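Local coordinates for protein torso (Bombyx mori, PDB 5AOQ) that senses prothoracicotropic hormone as a cell-surface receptor tyrosine kinase and signals through the MAPK pathway to ERK, helping to start metamorphosis, at residues 177-190 / 226-239. Sequence-based numbering, arbitrary orientation.
Sequences FVWNTTGDRDLCFD and IHVKGIHGTTKHKY. With NAG (2-acetamido-2-deoxy-beta-D-glucopyranose), chain E.
F177 drives the edge of its ring, at CE2 and CZ, against one face of the Y239 ring, an offset edge-to-face pair with centroids 4.8 Å apart and planes at 65°. The F177 edge comes in over the phenol end of Y239, whose OH hydrogen-bonds to N193 OD1. I226 CD1 lies over one face of the F177 ring, 4.1 Å from F177 CD2. Further along strand 171-179, V228 CG1, anti to its own backbone N (chi1 177°), lies over one face of the W179 indole, offset toward the rim, in a CH-pi contact with the five-membered ring. W179 NE1 in turn sits above the centre of the F189 ring. These buried groups fill the space between the two sheets of the second FN3 domain's beta sandwich. Were Y239 an alanine, the F177 edge would probably lose its aromatic face and N193 its hydroxyl mate.

The far end is looser: residues 183-186 are poorly ordered and exposed, and L187 meets I231 at the turn 230-233. Beside them T182 CG2 abuts the edge of the H232 ring, near the glycan on N180.

Between these ends, D190 and K229 form an antiparallel hydrogen-bonded pair, D190 N to K229 O and K229 N to D190 O both 2.8 Å. R73, salt-bridged to D190, probably offsets much of its charge and, with the paired backbone, holds the carboxylate beside K204; D190 and K204 are both implicated in hormone binding.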
ATOM      1  N   PHE A 177      28.037   9.325   4.200  1.00 31.11           N
ATOM      2  CA  PHE A 177      28.492   8.020   4.674  1.00 31.04           C
ATOM      3  C   PHE A 177      29.206   7.247   3.571  1.00 31.44           C
ATOM      4  O   PHE A 177      28.798   7.288   2.407  1.00 31.79           O
ATOM      5  CB  PHE A 177      27.308   7.201   5.194  1.00 30.84           C
ATOM      6  CG  PHE A 177      26.604   7.827   6.365  1.00 30.84           C
ATOM      7  CD1 PHE A 177      25.821   8.958   6.196  1.00 30.85           C
ATOM      8  CD2 PHE A 177      26.711   7.278   7.631  1.00 31.17           C
ATOM      9  CE1 PHE A 177      25.172   9.535   7.267  1.00 31.30           C
ATOM     10  CE2 PHE A 177      26.061   7.850   8.707  1.00 31.76           C
ATOM     11  CZ  PHE A 177      25.291   8.981   8.523  1.00 31.88           C
ATOM     12  N   VAL A 178      30.268   6.540   3.949  1.00 38.68           N
ATOM     13  CA  VAL A 178      31.058   5.747   3.010  1.00 39.36           C
ATOM     14  C   VAL A 178      31.566   4.487   3.711  1.00 39.43           C
ATOM     15  O   VAL A 178      31.726   4.472   4.931  1.00 39.06           O
ATOM     16  CB  VAL A 178      32.252   6.558   2.449  1.00 40.07           C
ATOM     17  CG1 VAL A 178      33.103   5.710   1.508  1.00 41.09           C
ATOM     18  CG2 VAL A 178      31.765   7.810   1.732  1.00 40.24           C
ATOM     19  N   TRP A 179      31.815   3.430   2.942  1.00 43.03           N
ATOM     20  CA  TRP A 179      32.360   2.194   3.495  1.00 43.34           C
ATOM     21  C   TRP A 179      33.238   1.462   2.484  1.00 44.60           C
ATOM     22  O   TRP A 179      33.124   1.682   1.279  1.00 45.51           O
ATOM     23  CB  TRP A 179      31.225   1.286   3.972  1.00 43.39           C
ATOM     24  CG  TRP A 179      30.247   0.914   2.896  1.00 44.42           C
ATOM     25  CD1 TRP A 179      30.197  -0.260   2.201  1.00 46.08           C
ATOM     26  CD2 TRP A 179      29.173   1.722   2.396  1.00 44.30           C
ATOM     27  NE1 TRP A 179      29.159  -0.233   1.301  1.00 47.23           N
ATOM     28  CE2 TRP A 179      28.516   0.972   1.400  1.00 46.02           C
ATOM     29  CE3 TRP A 179      28.703   3.005   2.692  1.00 43.19           C
ATOM     30  CZ2 TRP A 179      27.415   1.463   0.701  1.00 46.60           C
ATOM     31  CZ3 TRP A 179      27.611   3.490   1.995  1.00 43.52           C
ATOM     32  CH2 TRP A 179      26.981   2.721   1.012  1.00 45.16           C
ATOM     33  N   ASN A 180      34.114   0.593   2.983  1.00110.05           N
ATOM     34  CA  ASN A 180      35.052  -0.122   2.123  1.00118.13           C
ATOM     35  C   ASN A 180      34.399  -1.254   1.344  1.00118.88           C
ATOM     36  O   ASN A 180      33.393  -1.821   1.768  1.00111.10           O
ATOM     37  CB  ASN A 180      36.229  -0.667   2.943  1.00116.65           C
ATOM     38  CG  ASN A 180      35.812  -1.704   3.980  1.00107.31           C
ATOM     39  OD1 ASN A 180      34.678  -1.701   4.462  1.00 99.56           O
ATOM     40  ND2 ASN A 180      36.746  -2.597   4.329  1.00105.56           N
ATOM     41  N   THR A 181      34.991  -1.563   0.194  1.00116.91           N
ATOM     42  CA  THR A 181      34.488  -2.597  -0.700  1.00119.03           C
ATOM     43  C   THR A 181      35.450  -3.775  -0.739  1.00121.86           C
ATOM     44  O   THR A 181      36.646  -3.623  -0.492  1.00123.23           O
ATOM     45  CB  THR A 181      34.294  -2.063  -2.131  1.00124.84           C
ATOM     46  OG1 THR A 181      35.571  -1.793  -2.723  1.00132.29           O
ATOM     47  CG2 THR A 181      33.459  -0.790  -2.123  1.00119.38           C
ATOM     48  N   THR A 182      34.916  -4.950  -1.049  1.00112.60           N
ATOM     49  CA  THR A 182      35.729  -6.153  -1.177  1.00114.94           C
ATOM     50  C   THR A 182      36.575  -6.096  -2.441  1.00121.21           C
ATOM     51  O   THR A 182      36.564  -5.101  -3.165  1.00123.45           O
ATOM     52  CB  THR A 182      34.862  -7.430  -1.205  1.00114.51           C
ATOM     53  OG1 THR A 182      35.680  -8.556  -1.548  1.00118.14           O
ATOM     54  CG2 THR A 182      33.728  -7.306  -2.220  1.00116.47           C
ATOM     55  N   GLY A 183      37.310  -7.171  -2.702  1.00159.19           N
ATOM     56  CA  GLY A 183      38.165  -7.241  -3.871  1.00164.17           C
ATOM     57  C   GLY A 183      37.371  -7.301  -5.161  1.00167.15           C
ATOM     58  O   GLY A 183      37.825  -6.823  -6.201  1.00170.90           O
ATOM     59  N   ASP A 184      36.179  -7.888  -5.095  1.00144.90           N
ATOM     60  CA  ASP A 184      35.327  -8.032  -6.270  1.00146.26           C
ATOM     61  C   ASP A 184      34.869  -6.674  -6.794  1.00147.26           C
ATOM     62  O   ASP A 184      34.861  -5.685  -6.063  1.00146.29           O
ATOM     63  CB  ASP A 184      34.109  -8.902  -5.949  1.00142.10           C
ATOM     64  CG  ASP A 184      34.484 -10.337  -5.632  1.00139.94           C
ATOM     65  OD1 ASP A 184      35.614 -10.568  -5.155  1.00139.49           O
ATOM     66  OD2 ASP A 184      33.645 -11.233  -5.860  1.00138.27           O
ATOM     67  N   ARG A 185      34.486  -6.645  -8.067  1.00140.91           N
ATOM     68  CA  ARG A 185      34.039  -5.420  -8.721  1.00141.29           C
ATOM     69  C   ARG A 185      32.516  -5.345  -8.748  1.00138.29           C
ATOM     70  O   ARG A 185      31.930  -4.278  -8.569  1.00135.19           O
ATOM     71  CB  ARG A 185      34.592  -5.349 -10.147  1.00148.96           C
ATOM     72  CG  ARG A 185      36.106  -5.473 -10.234  1.00153.37           C
ATOM     73  CD  ARG A 185      36.582  -5.632 -11.671  1.00162.09           C
ATOM     74  NE  ARG A 185      36.236  -4.483 -12.506  1.00163.79           N
ATOM     75  CZ  ARG A 185      35.130  -4.382 -13.241  1.00164.18           C
ATOM     76  NH1 ARG A 185      34.233  -5.361 -13.260  1.00163.34           N
ATOM     77  NH2 ARG A 185      34.919  -3.291 -13.964  1.00165.79           N
ATOM     78  N   ASP A 186      31.885  -6.494  -8.969  1.00151.59           N
ATOM     79  CA  ASP A 186      30.435  -6.573  -9.104  1.00148.35           C
ATOM     80  C   ASP A 186      29.720  -6.477  -7.756  1.00143.82           C
ATOM     81  O   ASP A 186      29.394  -7.498  -7.150  1.00142.85           O
ATOM     82  CB  ASP A 186      30.050  -7.883  -9.796  1.00150.47           C
ATOM     83  CG  ASP A 186      30.542  -7.956 -11.231  1.00154.64           C
ATOM     84  OD1 ASP A 186      30.610  -6.901 -11.896  1.00154.53           O
ATOM     85  OD2 ASP A 186      30.857  -9.072 -11.693  1.00157.62           O
ATOM     86  N   LEU A 187      29.471  -5.251  -7.300  1.00127.88           N
ATOM     87  CA  LEU A 187      28.797  -5.026  -6.021  1.00122.26           C
ATOM     88  C   LEU A 187      27.782  -3.886  -6.073  1.00120.37           C
ATOM     89  O   LEU A 187      28.130  -2.741  -6.365  1.00120.53           O
ATOM     90  CB  LEU A 187      29.824  -4.735  -4.923  1.00119.01           C
ATOM     91  CG  LEU A 187      30.322  -5.935  -4.109  1.00117.91           C
ATOM     92  CD1 LEU A 187      31.525  -6.602  -4.765  1.00122.33           C
ATOM     93  CD2 LEU A 187      30.655  -5.508  -2.688  1.00112.97           C
ATOM     94  N   CYS A 188      26.526  -4.219  -5.785  1.00119.12           N
ATOM     95  CA  CYS A 188      25.467  -3.233  -5.585  1.00117.10           C
ATOM     96  C   CYS A 188      25.129  -3.181  -4.099  1.00112.73           C
ATOM     97  O   CYS A 188      25.578  -4.043  -3.340  1.00111.42           O
ATOM     98  CB  CYS A 188      24.226  -3.586  -6.405  1.00119.85           C
ATOM     99  SG  CYS A 188      24.507  -3.705  -8.187  1.00125.74           S
ATOM    100  N   PHE A 189      24.350  -2.186  -3.674  1.00 63.51           N
ATOM    101  CA  PHE A 189      24.011  -2.062  -2.252  1.00 61.18           C
ATOM    102  C   PHE A 189      22.601  -1.528  -1.992  1.00 60.53           C
ATOM    103  O   PHE A 189      22.007  -0.858  -2.839  1.00 61.45           O
ATOM    104  CB  PHE A 189      25.028  -1.154  -1.551  1.00 59.42           C
ATOM    105  CG  PHE A 189      26.447  -1.636  -1.656  1.00 60.14           C
ATOM    106  CD1 PHE A 189      26.888  -2.710  -0.900  1.00 60.01           C
ATOM    107  CD2 PHE A 189      27.337  -1.021  -2.519  1.00 61.29           C
ATOM    108  CE1 PHE A 189      28.193  -3.156  -1.000  1.00 61.03           C
ATOM    109  CE2 PHE A 189      28.642  -1.462  -2.623  1.00 62.34           C
ATOM    110  CZ  PHE A 189      29.071  -2.531  -1.863  1.00 62.21           C
ATOM    111  N   ASP A 190      22.086  -1.837  -0.802  1.00 59.21           N
ATOM    112  CA  ASP A 190      20.809  -1.310  -0.318  1.00 58.66           C
ATOM    113  C   ASP A 190      20.983  -0.677   1.060  1.00 56.44           C
ATOM    114  O   ASP A 190      21.446  -1.332   1.994  1.00 55.53           O
ATOM    115  CB  ASP A 190      19.751  -2.412  -0.257  1.00 59.90           C
ATOM    116  CG  ASP A 190      19.303  -2.863  -1.627  1.00 62.21           C
ATOM    117  OD1 ASP A 190      20.032  -3.651  -2.265  1.00 63.38           O
ATOM    118  OD2 ASP A 190      18.220  -2.427  -2.073  1.00 63.06           O
ATOM    119  N   ILE A 226      22.247   2.988  11.008  1.00 45.78           N
ATOM    120  CA  ILE A 226      22.200   2.767   9.566  1.00 45.83           C
ATOM    121  C   ILE A 226      22.495   1.303   9.236  1.00 47.28           C
ATOM    122  O   ILE A 226      23.440   0.712   9.761  1.00 46.87           O
ATOM    123  CB  ILE A 226      23.199   3.700   8.822  1.00 43.13           C
ATOM    124  CG1 ILE A 226      22.999   3.600   7.307  1.00 43.36           C
ATOM    125  CG2 ILE A 226      24.646   3.381   9.203  1.00 41.58           C
ATOM    126  CD1 ILE A 226      23.848   4.569   6.506  1.00 41.05           C
ATOM    127  N   HIS A 227      21.653   0.717   8.390  1.00 69.76           N
ATOM    128  CA  HIS A 227      21.852  -0.643   7.906  1.00 71.49           C
ATOM    129  C   HIS A 227      22.321  -0.617   6.456  1.00 70.51           C
ATOM    130  O   HIS A 227      21.705   0.037   5.606  1.00 70.55           O
ATOM    131  CB  HIS A 227      20.560  -1.453   8.014  1.00 75.16           C
ATOM    132  CG  HIS A 227      19.855  -1.300   9.325  1.00 76.31           C
ATOM    133  ND1 HIS A 227      20.209  -2.011  10.451  1.00 77.18           N
ATOM    134  CD2 HIS A 227      18.808  -0.522   9.686  1.00 76.90           C
ATOM    135  CE1 HIS A 227      19.414  -1.673  11.450  1.00 78.15           C
ATOM    136  NE2 HIS A 227      18.554  -0.771  11.013  1.00 77.96           N
ATOM    137  N   VAL A 228      23.413  -1.333   6.190  1.00 49.39           N
ATOM    138  CA  VAL A 228      23.957  -1.461   4.841  1.00 48.56           C
ATOM    139  C   VAL A 228      23.894  -2.914   4.376  1.00 51.11           C
ATOM    140  O   VAL A 228      24.629  -3.770   4.871  1.00 51.49           O
ATOM    141  CB  VAL A 228      25.417  -0.961   4.764  1.00 45.40           C
ATOM    142  CG1 VAL A 228      25.992  -1.170   3.365  1.00 44.67           C
ATOM    143  CG2 VAL A 228      25.495   0.507   5.155  1.00 43.21           C
ATOM    144  N   LYS A 229      23.007  -3.173   3.422  1.00 53.86           N
ATOM    145  CA  LYS A 229      22.861  -4.493   2.820  1.00 56.65           C
ATOM    146  C   LYS A 229      23.709  -4.593   1.556  1.00 55.25           C
ATOM    147  O   LYS A 229      23.586  -3.763   0.651  1.00 54.01           O
ATOM    148  CB  LYS A 229      21.392  -4.772   2.497  1.00 60.19           C
ATOM    149  CG  LYS A 229      21.131  -6.098   1.790  1.00 63.62           C
ATOM    150  CD  LYS A 229      21.392  -7.285   2.700  1.00 65.65           C
ATOM    151  CE  LYS A 229      21.188  -8.599   1.964  1.00 69.30           C
ATOM    152  NZ  LYS A 229      21.272  -9.774   2.875  1.00 72.09           N
ATOM    153  N   GLY A 230      24.567  -5.608   1.505  1.00 54.92           N
ATOM    154  CA  GLY A 230      25.427  -5.830   0.356  1.00 53.76           C
ATOM    155  C   GLY A 230      25.626  -7.304   0.062  1.00 56.49           C
ATOM    156  O   GLY A 230      24.955  -8.160   0.642  1.00 59.72           O
ATOM    157  N   ILE A 231      26.560  -7.598  -0.837  1.00 63.65           N
ATOM    158  CA  ILE A 231      26.845  -8.971  -1.246  1.00 65.71           C
ATOM    159  C   ILE A 231      27.225  -9.840  -0.051  1.00 66.67           C
ATOM    160  O   ILE A 231      26.952 -11.041  -0.034  1.00 68.50           O
ATOM    161  CB  ILE A 231      27.983  -9.020  -2.291  1.00 66.00           C
ATOM    162  CG1 ILE A 231      28.235 -10.463  -2.742  1.00 68.29           C
ATOM    163  CG2 ILE A 231      29.259  -8.417  -1.721  1.00 64.95           C
ATOM    164  CD1 ILE A 231      29.185 -10.587  -3.916  1.00 68.85           C
ATOM    165  N   HIS A 232      27.847  -9.224   0.948  1.00 65.54           N
ATOM    166  CA  HIS A 232      28.305  -9.945   2.130  1.00 66.42           C
ATOM    167  C   HIS A 232      27.237  -9.972   3.220  1.00 66.34           C
ATOM    168  O   HIS A 232      27.492 -10.430   4.335  1.00 66.93           O
ATOM    169  CB  HIS A 232      29.591  -9.315   2.662  1.00 65.52           C
ATOM    170  CG  HIS A 232      30.684  -9.236   1.643  1.00 65.62           C
ATOM    171  ND1 HIS A 232      31.352 -10.350   1.183  1.00 67.38           N
ATOM    172  CD2 HIS A 232      31.227  -8.178   0.997  1.00 64.27           C
ATOM    173  CE1 HIS A 232      32.257  -9.982   0.293  1.00 67.11           C
ATOM    174  NE2 HIS A 232      32.201  -8.669   0.162  1.00 65.23           N
ATOM    175  N   GLY A 233      26.046  -9.476   2.894  1.00 65.71           N
ATOM    176  CA  GLY A 233      24.926  -9.502   3.817  1.00 65.75           C
ATOM    177  C   GLY A 233      24.616  -8.139   4.399  1.00 63.80           C
ATOM    178  O   GLY A 233      25.023  -7.111   3.854  1.00 62.37           O
ATOM    179  N   THR A 234      23.886  -8.136   5.510  1.00 63.83           N
ATOM    180  CA  THR A 234      23.481  -6.902   6.169  1.00 62.19           C
ATOM    181  C   THR A 234      24.499  -6.485   7.220  1.00 61.56           C
ATOM    182  O   THR A 234      24.987  -7.314   7.989  1.00 62.69           O
ATOM    183  CB  THR A 234      22.103  -7.045   6.846  1.00 62.61           C
ATOM    184  OG1 THR A 234      21.143  -7.520   5.895  1.00 63.49           O
ATOM    185  CG2 THR A 234      21.639  -5.709   7.415  1.00 60.95           C
ATOM    186  N   THR A 235      24.815  -5.195   7.239  1.00 63.27           N
ATOM    187  CA  THR A 235      25.666  -4.621   8.270  1.00 62.65           C
ATOM    188  C   THR A 235      24.931  -3.503   8.991  1.00 61.41           C
ATOM    189  O   THR A 235      24.755  -2.409   8.450  1.00 60.06           O
ATOM    190  CB  THR A 235      26.980  -4.073   7.689  1.00 61.94           C
ATOM    191  OG1 THR A 235      27.738  -5.146   7.119  1.00 63.24           O
ATOM    192  CG2 THR A 235      27.807  -3.395   8.776  1.00 61.39           C
ATOM    193  N   LYS A 236      24.496  -3.793  10.212  1.00 65.13           N
ATOM    194  CA  LYS A 236      23.842  -2.799  11.048  1.00 64.17           C
ATOM    195  C   LYS A 236      24.909  -1.976  11.758  1.00 63.44           C
ATOM    196  O   LYS A 236      25.834  -2.526  12.358  1.00 64.28           O
ATOM    197  CB  LYS A 236      22.903  -3.465  12.053  1.00 65.24           C
ATOM    198  CG  LYS A 236      22.020  -4.540  11.438  1.00 66.46           C
ATOM    199  CD  LYS A 236      20.856  -4.895  12.347  1.00 67.26           C
ATOM    200  CE  LYS A 236      20.055  -6.067  11.802  1.00 68.76           C
ATOM    201  NZ  LYS A 236      20.652  -7.379  12.170  1.00 70.42           N
ATOM    202  N   HIS A 237      24.772  -0.658  11.683  1.00 55.47           N
ATOM    203  CA  HIS A 237      25.804   0.254  12.159  1.00 54.74           C
ATOM    204  C   HIS A 237      25.210   1.429  12.925  1.00 53.81           C
ATOM    205  O   HIS A 237      24.674   2.364  12.330  1.00 52.68           O
ATOM    206  CB  HIS A 237      26.630   0.760  10.973  1.00 53.94           C
ATOM    207  CG  HIS A 237      27.609   1.832  11.329  1.00 53.15           C
ATOM    208  ND1 HIS A 237      28.822   1.567  11.927  1.00 53.86           N
ATOM    209  CD2 HIS A 237      27.555   3.175  11.168  1.00 51.85           C
ATOM    210  CE1 HIS A 237      29.472   2.701  12.120  1.00 53.05           C
ATOM    211  NE2 HIS A 237      28.725   3.692  11.667  1.00 51.81           N
ATOM    212  N   LYS A 238      25.293   1.365  14.251  1.00 54.41           N
ATOM    213  CA  LYS A 238      24.836   2.461  15.094  1.00 53.72           C
ATOM    214  C   LYS A 238      25.848   3.599  15.063  1.00 52.83           C
ATOM    215  O   LYS A 238      27.049   3.367  14.916  1.00 53.16           O
ATOM    216  CB  LYS A 238      24.620   1.994  16.535  1.00 54.83           C
ATOM    217  CG  LYS A 238      23.457   1.035  16.718  1.00 55.73           C
ATOM    218  CD  LYS A 238      23.269   0.677  18.184  1.00 56.83           C
ATOM    219  CE  LYS A 238      22.087  -0.257  18.385  1.00 57.82           C
ATOM    220  NZ  LYS A 238      21.903  -0.627  19.815  1.00 58.99           N
ATOM    221  N   TYR A 239      25.357   4.825  15.197  1.00 51.80           N
ATOM    222  CA  TYR A 239      26.230   5.993  15.228  1.00 51.03           C
ATOM    223  C   TYR A 239      25.489   7.200  15.786  1.00 50.31           C
ATOM    224  O   TYR A 239      24.284   7.337  15.596  1.00 49.95           O
ATOM    225  CB  TYR A 239      26.764   6.294  13.825  1.00 50.20           C
ATOM    226  CG  TYR A 239      25.709   6.792  12.864  1.00 49.23           C
ATOM    227  CD1 TYR A 239      24.933   5.901  12.134  1.00 49.55           C
ATOM    228  CD2 TYR A 239      25.487   8.150  12.684  1.00 48.13           C
ATOM    229  CE1 TYR A 239      23.968   6.348  11.256  1.00 48.83           C
ATOM    230  CE2 TYR A 239      24.526   8.606  11.805  1.00 47.35           C
ATOM    231  CZ  TYR A 239      23.768   7.701  11.096  1.00 47.72           C
ATOM    232  OH  TYR A 239      22.808   8.149  10.219  1.00 47.12           O
TER
HETATM  233  C1  NAG E   1      36.557  -3.628   5.325  1.00107.70           C
HETATM  234  C2  NAG E   1      36.245  -5.040   4.828  1.00107.81           C
HETATM  235  C3  NAG E   1      36.068  -5.993   6.012  1.00104.23           C
HETATM  236  C4  NAG E   1      37.235  -5.890   6.991  1.00103.27           C
HETATM  237  C5  NAG E   1      37.537  -4.434   7.337  1.00103.74           C
HETATM  238  C6  NAG E   1      38.801  -4.263   8.150  1.00103.99           C
HETATM  239  C7  NAG E   1      35.056  -5.234   2.677  1.00112.09           C
HETATM  240  C8  NAG E   1      33.716  -5.211   2.002  1.00112.38           C
HETATM  241  N2  NAG E   1      35.041  -5.042   3.999  1.00108.43           N
HETATM  242  O3  NAG E   1      35.956  -7.328   5.530  1.00105.27           O
HETATM  243  O4  NAG E   1      36.885  -6.548   8.205  1.00 99.60           O
HETATM  244  O5  NAG E   1      37.712  -3.668   6.139  1.00107.51           O
HETATM  245  O6  NAG E   1      39.469  -5.499   8.365  1.00103.52           O
HETATM  246  O7  NAG E   1      36.095  -5.405   2.052  1.00115.48           O